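Local structure of sensor protein (Bacillus halodurans, 3O5Y) at residues A[27-32]-A[36-41]; A[63-68]-A[99-104]; A[75-80]-A[117-122]. The protein probably transfers phosphate from ATP to a protein histidine as a two-component sensor kinase, the crystallised piece being its GAF domain. One frame throughout, in Å; residues are numbered along the deposited sequence.

Overall arrangement
Contacts 1 and 2 both involve the antiparallel sheet of the GAF domain and touch each other: Leu31 and Leu36 of contact 1 pack on Trp63 of helix 61-68, and Phe28 meets Ile102 of strand 96-103. Contact 1 is a partly buried hairpin, laced by backbone hydrogen bonds with leucines on the face that helix 61-68 covers. Contact 2 is fully buried and rests that helix on the sheet through apolar atoms. Contact 3 is a surface meeting of two loops, small and polar, its centre about 23 Å from that of contact 1 and 20 Å from that of contact 2; its loops follow strands 72-75 and 108-116.

Contact 1 of 3, residues A[27-32]-A[36-41]; sequences SFLLLA and LKLSHV. With ACT (acetate ion), chain C.
Leu36 packs against Leu29 across the hairpin, its CD2 methyl 3.4 Å from Leu29 CB, while its backbone N is met by Leu31 CD1 at 3.7 Å. Leu29, with CG beside its own backbone N (chi1 -61°), lays CD2 along the neighbouring chain, 3.8 Å from Leu38 CA. Leu29, Leu31 and Leu36 share one face of the sheet, against Tyr62 and Trp63 of helix 61-68. Ser27 ends the same face and donates from OG to an acetate, probably from the crystallisation liquor, that Tyr62 and Arg25 also hold.

Phe28 lies on the other face, towards helix 6-20, its side chain side by side with that of His40. Phe28 N donates to His40 O at 2.7 Å, and Phe28 O takes three donors, because Ser39 and His40 both face it in a classic beta bulge. Ser39 N approaches Phe28 O in the carbonyl plane at 2.9 Å; His40 N, at 3.1 Å, comes from somewhat outside it. Ser39 OG reaches Phe28 O at 3.2 Å from above that plane (59° out) and lies 3.1 Å from Phe28 CD2. With an alanine in place of Ser39, Phe28 O would probably keep its backbone donors but lose the hydroxyl. Beyond the bulge, Leu30 and Lys37 pair through two backbone bonds. Directional backbone bonds thus join the strands, with leucine packing on one face and the Ser39 hydroxyl as an added polar grip.

Contact 2 of 3, residues A[63-68]-A[99-104]; sequences WSALDQ and VIPIYS
Ala65 sits over strand 99-103 with its methyl CB 3.8 Å from Val99 CG1 and 4.1 Å from Pro101 CD. Val99 offers that branch because CG1 stands anti to the backbone N (chi1 -176°). One position on, Leu66 slides past the proline in the opposite direction, its CD2 coming to 4.0 Å from Pro101 CB. The other methyl, Leu66 CD1, lies 3.9 Å above the plane of the Trp63 ring, towards its rim, so the two methyls serve the strand and the tryptophan ring respectively.

Side chain against backbone is the second kind of contact: the pyrrolidine of Pro101 lies against the helix carbonyl, with Pro101 CG 3.6 Å from Ala65 O.

Polar groups work at the margins. Trp63 NE1 donates to the carbonyl of Ile55, and Asp67 forms a salt bridge with Arg108 of the adjoining strand. On the strand, Ile100 and Ile102 point away from helix 61-68 and pack on helix 124-142. A short helix set by Ala65 and Leu66 on Val99 and Pro101 of one sheet face, with helices 6-20 and 124-142 on the other, is the layered arrangement of the GAF fold around its antiparallel sheet.

Contact 3 of 3, residues A[75-80]-A[117-122]; sequences SLTDTQ and KQQIDW
Gln119 reaches out from its loop so that the amide at its end meets two hydroxyls, those of Ser75 and Thr77. Gln119 NE2 is placed 2.4 Å from Ser75 OG and would donate to it, but the bond is far too short and bent (121° at the hydrogen), so its detail is doubtful. Ser75 OG also lies 2.8 Å from Gln119 OE1. Thr77 and Gln119 extend toward each other from opposite directions, the methyl Thr77 CG2 lying 3.5 Å from Gln119 NE2, with Thr77 OG1 at 3.2 Å from that nitrogen.

The Gln119 chain is bent at its second torsion (chi2 -132°), and this kink helps to bring the amide across to segment 75-80. Its backbone is the centre of an inverse gamma turn, closed by a weak bond from Ile120 N to Gln118 O. On the facing loop, Asp78 forms an Asx turn: its OD1 accepts from Gln80 N at 2.9 Å, met from above the carboxylate plane. In the GAF fold these turns follow strands 108-116 and 72-75, which flank strand 96-103 on its two sides, and the contact spans that strand's beginning.

Lys95 stands just before strand 96-103, touched by the Gln119 side chain and bonded through its backbone to Leu76. Farther back, Leu76 is buried against Phe83 and Ile97, and Arg116 donates from NH1 to the carbonyl of Ile120 while its charge lies by the Trp122 ring in a cation-pi contact.

Contact 1 of 3, residues A[27-32]-A[36-41]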
loop_
_atom_site.group_PDB
_atom_site.type_symbol
_atom_site.label_atom_id
_atom_site.label_comp_id
_atom_site.label_asym_id
_atom_site.label_seq_id
_atom_site.Cartn_x
_atom_site.Cartn_y
_atom_site.Cartn_z
ATOM N N SER A 27 4.498 -1.609 1.050
ATOM C CA SER A 27 4.707 -1.829 -0.363
ATOM C C SER A 27 3.932 -0.785 -1.114
ATOM O O SER A 27 2.913 -0.291 -0.644
ATOM C CB SER A 27 4.281 -3.231 -0.798
ATOM O OG SER A 27 2.890 -3.368 -0.685
ATOM N N PHE A 28 4.432 -0.441 -2.288
ATOM C CA PHE A 28 3.740 0.492 -3.124
ATOM C C PHE A 28 3.465 -0.182 -4.451
ATOM O O PHE A 28 4.331 -0.868 -5.012
ATOM C CB PHE A 28 4.543 1.787 -3.294
ATOM C CG PHE A 28 4.074 2.613 -4.436
ATOM C CD1 PHE A 28 2.860 3.298 -4.362
ATOM C CD2 PHE A 28 4.798 2.655 -5.621
ATOM C CE1 PHE A 28 2.384 4.030 -5.443
ATOM C CE2 PHE A 28 4.329 3.396 -6.712
ATOM C CZ PHE A 28 3.109 4.084 -6.615
ATOM N N LEU A 29 2.252 0.002 -4.952
ATOM C CA LEU A 29 1.859 -0.615 -6.199
ATOM C C LEU A 29 1.405 0.431 -7.180
ATOM O O LEU A 29 0.789 1.424 -6.799
ATOM C CB LEU A 29 0.788 -1.671 -5.973
ATOM C CG LEU A 29 1.241 -2.817 -5.062
ATOM C CD1 LEU A 29 0.893 -2.532 -3.609
ATOM C CD2 LEU A 29 0.631 -4.138 -5.507
ATOM N N LEU A 30 1.728 0.211 -8.444
ATOM C CA LEU A 30 1.532 1.219 -9.462
ATOM C C LEU A 30 0.496 0.719 -10.447
ATOM O O LEU A 30 0.561 -0.404 -10.923
ATOM C CB LEU A 30 2.844 1.501 -10.204
ATOM C CG LEU A 30 3.183 2.899 -10.755
ATOM C CD1 LEU A 30 4.027 2.818 -12.057
ATOM C CD2 LEU A 30 1.973 3.852 -10.971
ATOM N N LEU A 31 -0.475 1.563 -10.740
ATOM C CA LEU A 31 -1.435 1.264 -11.759
ATOM C C LEU A 31 -0.989 1.950 -13.053
ATOM O O LEU A 31 -0.903 3.176 -13.114
ATOM C CB LEU A 31 -2.819 1.741 -11.322
ATOM C CG LEU A 31 -3.956 1.346 -12.251
ATOM C CD1 LEU A 31 -4.139 -0.160 -12.239
ATOM C CD2 LEU A 31 -5.234 2.034 -11.835
ATOM N N ALA A 32 -0.649 1.145 -14.055
ATOM C CA ALA A 32 -0.516 1.606 -15.441
ATOM C C ALA A 32 -1.285 0.650 -16.359
ATOM O O ALA A 32 -1.267 -0.568 -16.145
ATOM C CB ALA A 32 0.948 1.685 -15.857
ATOM N N LEU A 36 -2.307 -3.402 -12.215
ATOM C CA LEU A 36 -1.703 -3.020 -10.952
ATOM C C LEU A 36 -0.493 -3.900 -10.714
ATOM O O LEU A 36 -0.610 -5.126 -10.692
ATOM C CB LEU A 36 -2.703 -3.249 -9.823
ATOM C CG LEU A 36 -2.799 -2.341 -8.592
ATOM C CD1 LEU A 36 -3.065 -3.174 -7.321
ATOM C CD2 LEU A 36 -1.636 -1.384 -8.402
ATOM N N LYS A 37 0.662 -3.284 -10.512
ATOM C CA LYS A 37 1.893 -4.030 -10.324
ATOM C C LYS A 37 2.625 -3.634 -9.044
ATOM O O LYS A 37 2.739 -2.448 -8.738
ATOM C CB LYS A 37 2.809 -3.820 -11.518
ATOM C CG LYS A 37 2.421 -4.621 -12.751
ATOM C CD LYS A 37 2.749 -3.856 -14.038
ATOM C CE LYS A 37 2.609 -4.721 -15.293
ATOM N NZ LYS A 37 3.937 -5.136 -15.818
ATOM N N LEU A 38 3.121 -4.627 -8.304
ATOM C CA LEU A 38 4.028 -4.363 -7.185
ATOM C C LEU A 38 5.238 -3.604 -7.724
ATOM O O LEU A 38 5.891 -4.060 -8.668
ATOM C CB LEU A 38 4.523 -5.671 -6.576
ATOM C CG LEU A 38 4.812 -5.798 -5.076
ATOM C CD1 LEU A 38 5.829 -6.919 -4.848
ATOM C CD2 LEU A 38 5.249 -4.514 -4.387
ATOM N N SER A 39 5.568 -2.464 -7.139
ATOM C CA SER A 39 6.710 -1.748 -7.675
ATOM C C SER A 39 7.792 -1.379 -6.670
ATOM O O SER A 39 8.950 -1.243 -7.054
ATOM C CB SER A 39 6.255 -0.529 -8.469
ATOM O OG SER A 39 5.726 0.440 -7.602
ATOM N N HIS A 40 7.422 -1.223 -5.401
ATOM C CA HIS A 40 8.381 -0.885 -4.352
ATOM C C HIS A 40 8.022 -1.558 -3.043
ATOM O O HIS A 40 6.845 -1.613 -2.665
ATOM C CB HIS A 40 8.439 0.628 -4.139
ATOM C CG HIS A 40 8.971 1.379 -5.319
ATOM N ND1 HIS A 40 10.285 1.798 -5.403
ATOM C CD2 HIS A 40 8.384 1.741 -6.488
ATOM C CE1 HIS A 40 10.474 2.404 -6.562
ATOM N NE2 HIS A 40 9.338 2.381 -7.239
ATOM N N VAL A 41 9.043 -2.052 -2.347
ATOM C CA VAL A 41 8.869 -2.678 -1.052
ATOM C C VAL A 41 9.920 -2.164 -0.062
ATOM O O VAL A 41 11.090 -2.017 -0.413
ATOM C CB VAL A 41 9.014 -4.210 -1.152
ATOM C CG1 VAL A 41 8.870 -4.840 0.226
ATOM C CG2 VAL A 41 8.000 -4.807 -2.123
HETATM C C ACT C . 2.411 -7.301 -1.397
HETATM O O ACT C . 1.528 -8.168 -1.689
HETATM O OXT ACT C . 2.028 -6.144 -1.046
HETATM C CH3 ACT C . 3.857 -7.668 -1.482
#

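Contact 2 of 3, residues A[63-68]-A[99-104]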
loop_
_atom_site.group_PDB
_atom_site.type_symbol
_atom_site.label_atom_id
_atom_site.label_comp_id
_atom_site.label_asym_id
_atom_site.label_seq_id
_atom_site.Cartn_x
_atom_site.Cartn_y
_atom_site.Cartn_z
ATOM N N TRP A 63 -7.388 -4.087 -5.074
ATOM C CA TRP A 63 -8.357 -3.604 -6.064
ATOM C C TRP A 63 -9.656 -3.153 -5.425
ATOM O O TRP A 63 -10.332 -2.251 -5.930
ATOM C CB TRP A 63 -8.654 -4.669 -7.109
ATOM C CG TRP A 63 -7.703 -4.634 -8.227
ATOM C CD1 TRP A 63 -6.683 -5.490 -8.445
ATOM C CD2 TRP A 63 -7.644 -3.659 -9.268
ATOM N NE1 TRP A 63 -6.001 -5.147 -9.587
ATOM C CE2 TRP A 63 -6.567 -4.019 -10.113
ATOM C CE3 TRP A 63 -8.413 -2.526 -9.588
ATOM C CZ2 TRP A 63 -6.233 -3.292 -11.262
ATOM C CZ3 TRP A 63 -8.080 -1.800 -10.716
ATOM C CH2 TRP A 63 -6.994 -2.189 -11.545
ATOM N N SER A 64 -10.003 -3.767 -4.301
ATOM C CA SER A 64 -11.208 -3.395 -3.599
ATOM C C SER A 64 -11.103 -1.954 -3.076
ATOM O O SER A 64 -12.065 -1.190 -3.149
ATOM C CB SER A 64 -11.466 -4.397 -2.481
ATOM O OG SER A 64 -12.648 -4.069 -1.800
ATOM N N ALA A 65 -9.922 -1.582 -2.583
ATOM C CA ALA A 65 -9.656 -0.224 -2.128
ATOM C C ALA A 65 -9.714 0.765 -3.290
ATOM O O ALA A 65 -10.286 1.840 -3.165
ATOM C CB ALA A 65 -8.302 -0.155 -1.448
ATOM N N LEU A 66 -9.125 0.381 -4.418
ATOM C CA LEU A 66 -9.161 1.191 -5.620
ATOM C C LEU A 66 -10.573 1.351 -6.165
ATOM O O LEU A 66 -10.952 2.460 -6.548
ATOM C CB LEU A 66 -8.257 0.611 -6.705
ATOM C CG LEU A 66 -6.765 0.902 -6.681
ATOM C CD1 LEU A 66 -6.089 0.085 -7.749
ATOM C CD2 LEU A 66 -6.476 2.386 -6.893
ATOM N N ASP A 67 -11.343 0.260 -6.222
ATOM C CA ASP A 67 -12.707 0.327 -6.766
ATOM C C ASP A 67 -13.617 1.173 -5.877
ATOM O O ASP A 67 -14.387 1.988 -6.378
ATOM C CB ASP A 67 -13.320 -1.071 -6.984
ATOM C CG ASP A 67 -12.638 -1.865 -8.113
ATOM O OD1 ASP A 67 -12.083 -1.257 -9.060
ATOM O OD2 ASP A 67 -12.670 -3.128 -8.056
ATOM N N GLN A 68 -13.514 0.974 -4.565
ATOM C CA GLN A 68 -14.354 1.672 -3.575
ATOM C C GLN A 68 -13.896 3.114 -3.350
ATOM O O GLN A 68 -14.622 3.917 -2.771
ATOM C CB GLN A 68 -14.316 0.954 -2.212
ATOM C CG GLN A 68 -15.096 -0.357 -2.097
ATOM C CD GLN A 68 -14.918 -1.022 -0.716
ATOM O OE1 GLN A 68 -14.611 -2.217 -0.625
ATOM N NE2 GLN A 68 -15.100 -0.240 0.359
ATOM N N VAL A 99 -4.578 -0.403 3.674
ATOM C CA VAL A 99 -4.483 -0.321 2.238
ATOM C C VAL A 99 -5.059 1.043 1.831
ATOM O O VAL A 99 -6.251 1.311 1.959
ATOM C CB VAL A 99 -5.258 -1.508 1.564
ATOM C CG1 VAL A 99 -5.071 -1.481 0.065
ATOM C CG2 VAL A 99 -4.795 -2.856 2.120
ATOM N N ILE A 100 -4.186 1.927 1.388
ATOM C CA ILE A 100 -4.602 3.232 0.960
ATOM C C ILE A 100 -4.519 3.305 -0.550
ATOM O O ILE A 100 -3.422 3.228 -1.089
ATOM C CB ILE A 100 -3.662 4.320 1.546
ATOM C CG1 ILE A 100 -3.639 4.212 3.074
ATOM C CG2 ILE A 100 -4.100 5.730 1.041
ATOM C CD1 ILE A 100 -2.783 5.271 3.775
ATOM N N PRO A 101 -5.667 3.459 -1.231
ATOM C CA PRO A 101 -5.641 3.647 -2.681
ATOM C C PRO A 101 -5.085 5.036 -2.993
ATOM O O PRO A 101 -5.450 6.009 -2.348
ATOM C CB PRO A 101 -7.113 3.565 -3.079
ATOM C CG PRO A 101 -7.861 4.086 -1.861
ATOM C CD PRO A 101 -7.012 3.690 -0.656
ATOM N N ILE A 102 -4.180 5.124 -3.955
ATOM C CA ILE A 102 -3.593 6.409 -4.299
ATOM C C ILE A 102 -4.278 6.946 -5.541
ATOM O O ILE A 102 -4.190 6.346 -6.604
ATOM C CB ILE A 102 -2.107 6.269 -4.548
ATOM C CG1 ILE A 102 -1.443 5.670 -3.308
ATOM C CG2 ILE A 102 -1.506 7.618 -4.847
ATOM C CD1 ILE A 102 -0.218 4.880 -3.672
ATOM N N TYR A 103 -5.002 8.046 -5.403
ATOM C CA TYR A 103 -5.581 8.691 -6.581
ATOM C C TYR A 103 -5.439 10.194 -6.647
ATOM O O TYR A 103 -5.414 10.872 -5.630
ATOM C CB TYR A 103 -7.023 8.238 -6.876
ATOM C CG TYR A 103 -8.073 8.435 -5.811
ATOM C CD1 TYR A 103 -9.193 9.242 -6.058
ATOM C CD2 TYR A 103 -8.010 7.757 -4.594
ATOM C CE1 TYR A 103 -10.221 9.407 -5.080
ATOM C CE2 TYR A 103 -9.017 7.920 -3.609
ATOM C CZ TYR A 103 -10.115 8.746 -3.860
ATOM O OH TYR A 103 -11.097 8.901 -2.901
ATOM N N SER A 104 -5.350 10.697 -7.869
ATOM C CA SER A 104 -5.288 12.126 -8.114
ATOM C C SER A 104 -6.650 12.624 -8.559
ATOM O O SER A 104 -7.612 11.856 -8.640
ATOM C CB SER A 104 -4.302 12.398 -9.227
ATOM O OG SER A 104 -4.927 12.092 -10.445
#

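Contact 3 of 3, residues A[75-80]-A[117-122]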
loop_
_atom_site.group_PDB
_atom_site.type_symbol
_atom_site.label_atom_id
_atom_site.label_comp_id
_atom_site.label_asym_id
_atom_site.label_seq_id
_atom_site.Cartn_x
_atom_site.Cartn_y
_atom_site.Cartn_z
ATOM N N SER A 75 -7.539 -6.954 9.480
ATOM C CA SER A 75 -6.836 -7.862 10.362
ATOM C C SER A 75 -6.494 -9.140 9.576
ATOM O O SER A 75 -7.329 -9.664 8.832
ATOM C CB SER A 75 -7.753 -8.190 11.544
ATOM O OG SER A 75 -7.017 -8.522 12.695
ATOM N N LEU A 76 -5.270 -9.632 9.721
ATOM C CA LEU A 76 -4.835 -10.802 8.964
ATOM C C LEU A 76 -5.050 -12.100 9.759
ATOM O O LEU A 76 -4.622 -13.178 9.343
ATOM C CB LEU A 76 -3.361 -10.655 8.571
ATOM C CG LEU A 76 -2.892 -10.280 7.158
ATOM C CD1 LEU A 76 -3.846 -9.369 6.446
ATOM C CD2 LEU A 76 -1.516 -9.648 7.215
ATOM N N THR A 77 -5.705 -11.988 10.906
ATOM C CA THR A 77 -5.855 -13.125 11.801
ATOM C C THR A 77 -7.239 -13.745 11.702
ATOM O O THR A 77 -7.470 -14.799 12.289
ATOM C CB THR A 77 -5.655 -12.735 13.264
ATOM O OG1 THR A 77 -6.644 -11.762 13.619
ATOM C CG2 THR A 77 -4.258 -12.186 13.497
ATOM N N ASP A 78 -8.159 -13.084 10.992
ATOM C CA ASP A 78 -9.483 -13.633 10.759
ATOM C C ASP A 78 -9.372 -14.810 9.804
ATOM O O ASP A 78 -9.262 -14.656 8.584
ATOM C CB ASP A 78 -10.457 -12.578 10.235
ATOM C CG ASP A 78 -11.876 -13.126 10.045
ATOM O OD1 ASP A 78 -12.118 -14.338 10.284
ATOM O OD2 ASP A 78 -12.759 -12.330 9.647
ATOM N N THR A 79 -9.401 -15.989 10.404
ATOM C CA THR A 79 -9.317 -17.269 9.718
ATOM C C THR A 79 -10.398 -17.442 8.627
ATOM O O THR A 79 -10.195 -18.187 7.660
ATOM C CB THR A 79 -9.348 -18.425 10.768
ATOM O OG1 THR A 79 -9.386 -19.694 10.109
ATOM C CG2 THR A 79 -10.569 -18.302 11.706
ATOM N N GLN A 80 -11.516 -16.722 8.776
ATOM C CA GLN A 80 -12.650 -16.793 7.847
ATOM C C GLN A 80 -12.662 -15.702 6.758
ATOM O O GLN A 80 -13.664 -15.516 6.059
ATOM C CB GLN A 80 -13.976 -16.777 8.625
ATOM C CG GLN A 80 -14.398 -18.135 9.166
ATOM C CD GLN A 80 -15.914 -18.262 9.304
ATOM O OE1 GLN A 80 -16.604 -18.714 8.379
ATOM N NE2 GLN A 80 -16.440 -17.854 10.459
ATOM N N LYS A 117 3.377 -5.963 12.256
ATOM C CA LYS A 117 3.577 -7.310 12.807
ATOM C C LYS A 117 2.750 -7.523 14.065
ATOM O O LYS A 117 2.287 -8.623 14.316
ATOM C CB LYS A 117 5.064 -7.607 13.047
ATOM C CG LYS A 117 5.841 -7.547 11.750
ATOM C CD LYS A 117 7.325 -7.896 11.865
ATOM C CE LYS A 117 7.947 -7.956 10.434
ATOM N NZ LYS A 117 9.264 -8.675 10.389
ATOM N N GLN A 118 2.548 -6.468 14.834
ATOM C CA GLN A 118 1.718 -6.535 16.027
ATOM C C GLN A 118 0.387 -5.854 15.722
ATOM O O GLN A 118 0.332 -4.869 14.975
ATOM C CB GLN A 118 2.400 -5.866 17.215
ATOM C CG GLN A 118 3.603 -6.631 17.733
ATOM C CD GLN A 118 4.262 -5.967 18.933
ATOM O OE1 GLN A 118 4.118 -6.432 20.066
ATOM N NE2 GLN A 118 4.977 -4.870 18.692
ATOM N N GLN A 119 -0.691 -6.398 16.270
ATOM C CA GLN A 119 -2.003 -5.875 15.965
ATOM C C GLN A 119 -2.348 -4.693 16.846
ATOM O O GLN A 119 -3.082 -4.824 17.825
ATOM C CB GLN A 119 -3.064 -6.966 16.067
ATOM C CG GLN A 119 -3.346 -7.640 14.745
ATOM C CD GLN A 119 -4.831 -7.746 14.447
ATOM O OE1 GLN A 119 -5.530 -6.729 14.268
ATOM N NE2 GLN A 119 -5.324 -8.981 14.381
ATOM N N ILE A 120 -1.824 -3.533 16.461
ATOM C CA ILE A 120 -2.003 -2.290 17.196
ATOM C C ILE A 120 -2.876 -1.387 16.337
ATOM O O ILE A 120 -2.574 -1.161 15.174
ATOM C CB ILE A 120 -0.611 -1.660 17.524
ATOM C CG1 ILE A 120 0.140 -2.551 18.529
ATOM C CG2 ILE A 120 -0.744 -0.226 18.039
ATOM C CD1 ILE A 120 1.634 -2.385 18.522
ATOM N N ASP A 121 -3.976 -0.897 16.892
ATOM C CA ASP A 121 -4.904 -0.051 16.148
ATOM C C ASP A 121 -4.236 1.163 15.508
ATOM O O ASP A 121 -3.287 1.732 16.042
ATOM C CB ASP A 121 -6.011 0.472 17.062
ATOM C CG ASP A 121 -6.841 -0.632 17.683
ATOM O OD1 ASP A 121 -6.953 -1.721 17.090
ATOM O OD2 ASP A 121 -7.402 -0.392 18.767
ATOM N N TRP A 122 -4.760 1.550 14.356
ATOM C CA TRP A 122 -4.380 2.782 13.721
ATOM C C TRP A 122 -5.133 3.924 14.389
ATOM O O TRP A 122 -6.353 3.887 14.484
ATOM C CB TRP A 122 -4.712 2.685 12.232
ATOM C CG TRP A 122 -3.675 1.874 11.509
ATOM C CD1 TRP A 122 -3.740 0.556 11.189
ATOM C CD2 TRP A 122 -2.394 2.336 11.057
ATOM N NE1 TRP A 122 -2.581 0.161 10.553
ATOM C CE2 TRP A 122 -1.741 1.238 10.456
ATOM C CE3 TRP A 122 -1.738 3.573 11.098
ATOM C CZ2 TRP A 122 -0.467 1.337 9.901
ATOM C CZ3 TRP A 122 -0.471 3.665 10.554
ATOM C CH2 TRP A 122 0.147 2.552 9.954
#